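Local coordinates for alpha-amylase G-6 (Bacillus halodurans, PDB 2C3G), which probably binds starch, this chain being the family 26 carbohydrate-binding module of a larger amylase, at residues 25-28 and 29-32. Sequence-based numbering, arbitrary orientation. Where two conformers were deposited one is given.
Sequences YDTN and PKVD
The carboxamide of N28 folds back on the cis N28-P29 peptide: OD1 of N28 stands above one face, displaced toward the edge where the two CA atoms lie, 3.2 Å from both N and CA of P29. The carbonyl of P29 projects from the opposite face, its O 3.7 Å from C of T27. At the other edge, CD of P29 abuts O of N28, as a cis bond requires. With CG of N28 anti to the backbone N (chi1 179°), the amide is carried to the proline side. With the cis bond before P29 and both central residues extended, T27 to K30 form a type VIb turn, reversing the chain as it leaves strand 20-28, beside strand 59-66.

Inside this reversal T27 and V31 meet at about a right angle. N of V31 donates to OG1 of T27 over 3.1 Å in a bent bond (142°), while CG2 of T27 packs on CG1 of V31 at 3.8 Å. A chi1 of 53° sets the hydroxyl between the backbone N and carbonyl carbon. The bent side chain of K30 passes alongside, its CD 3.4 Å from O of T27.

The carboxylate of E33 links T27 and K30, one oxygen hydrogen-bonded to OG1 and the other in a salt bridge with NZ. A valine in place of T27 would probably leave N of V31 and one oxygen of E33 without this partner, loosening the loop against the strand end. The buried hydroxyl, gripped by two hydrogen bonds, therefore ties loop to strand, and the lysine probably helps stabilise the negative charge of E33.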
loop_
_atom_site.group_PDB
_atom_site.type_symbol
_atom_site.label_atom_id
_atom_site.label_comp_id
_atom_site.label_asym_id
_atom_site.label_seq_id
_atom_site.Cartn_x
_atom_site.Cartn_y
_atom_site.Cartn_z
ATOM N N TYR A 25 0.511 -2.626 -9.079
ATOM C CA TYR A 25 0.816 -2.963 -10.464
ATOM C C TYR A 25 1.160 -1.677 -11.238
ATOM O O TYR A 25 1.405 -0.637 -10.629
ATOM C CB TYR A 25 -0.352 -3.738 -11.104
ATOM C CG TYR A 25 -1.682 -3.016 -11.040
ATOM C CD1 TYR A 25 -2.438 -3.026 -9.879
ATOM C CD2 TYR A 25 -2.185 -2.330 -12.144
ATOM C CE1 TYR A 25 -3.643 -2.383 -9.801
ATOM C CE2 TYR A 25 -3.412 -1.667 -12.073
ATOM C CZ TYR A 25 -4.136 -1.702 -10.897
ATOM O OH TYR A 25 -5.350 -1.057 -10.769
ATOM N N ASP A 26 1.116 -1.733 -12.571
ATOM C CA ASP A 26 1.780 -0.738 -13.419
ATOM C C ASP A 26 2.622 0.304 -12.674
ATOM O O ASP A 26 2.238 1.439 -12.490
ATOM C CB ASP A 26 0.967 -0.233 -14.667
ATOM C CG ASP A 26 -0.239 0.658 -14.335
ATOM O OD1 ASP A 26 -1.322 0.104 -14.025
ATOM O OD2 ASP A 26 -0.234 1.909 -14.470
ATOM N N THR A 27 3.773 -0.193 -12.234
ATOM C CA THR A 27 4.862 0.549 -11.631
ATOM C C THR A 27 5.602 1.334 -12.694
ATOM O O THR A 27 5.690 0.901 -13.847
ATOM C CB THR A 27 5.863 -0.456 -10.986
ATOM O OG1 THR A 27 6.257 -1.443 -11.955
ATOM C CG2 THR A 27 5.194 -1.300 -9.879
ATOM N N ASN A 28 6.149 2.477 -12.303
ATOM C CA ASN A 28 6.997 3.269 -13.189
ATOM C C ASN A 28 8.059 3.966 -12.321
ATOM O O ASN A 28 7.711 4.713 -11.402
ATOM C CB ASN A 28 6.139 4.272 -14.005
ATOM C CG ASN A 28 6.976 5.162 -14.956
ATOM O OD1 ASN A 28 8.112 4.840 -15.301
ATOM N ND2 ASN A 28 6.392 6.292 -15.384
ATOM N N PRO A 29 9.346 3.691 -12.549
ATOM C CA PRO A 29 9.835 2.738 -13.561
ATOM C C PRO A 29 9.429 1.313 -13.299
ATOM O O PRO A 29 9.202 0.943 -12.143
ATOM C CB PRO A 29 11.353 2.854 -13.459
ATOM C CG PRO A 29 11.615 3.476 -12.140
ATOM C CD PRO A 29 10.446 4.329 -11.810
ATOM N N LYS A 30 9.349 0.526 -14.363
ATOM C CA LYS A 30 8.832 -0.833 -14.277
ATOM C C LYS A 30 9.756 -1.703 -13.445
ATOM O O LYS A 30 10.969 -1.711 -13.631
ATOM C CB LYS A 30 8.592 -1.440 -15.669
ATOM C CG LYS A 30 7.545 -2.565 -15.706
ATOM C CD LYS A 30 6.104 -2.042 -15.570
ATOM C CE LYS A 30 5.118 -2.978 -16.269
ATOM N NZ LYS A 30 3.900 -3.321 -15.453
ATOM N N VAL A 31 9.141 -2.440 -12.526
ATOM C CA VAL A 31 9.823 -3.146 -11.459
ATOM C C VAL A 31 9.004 -4.412 -11.244
ATOM O O VAL A 31 7.832 -4.450 -11.660
ATOM C CB VAL A 31 9.872 -2.215 -10.216
ATOM C CG1 VAL A 31 8.737 -2.481 -9.227
ATOM C CG2 VAL A 31 11.222 -2.220 -9.587
ATOM N N ASP A 32 9.602 -5.446 -10.641
ATOM C CA ASP A 32 8.871 -6.683 -10.368
ATOM C C ASP A 32 7.581 -6.352 -9.618
ATOM O O ASP A 32 7.586 -5.635 -8.612
ATOM C CB ASP A 32 9.735 -7.686 -9.578
ATOM C CG ASP A 32 10.300 -8.831 -10.453
ATOM O OD1 ASP A 32 10.200 -8.772 -11.705
ATOM O OD2 ASP A 32 10.873 -9.838 -9.960
#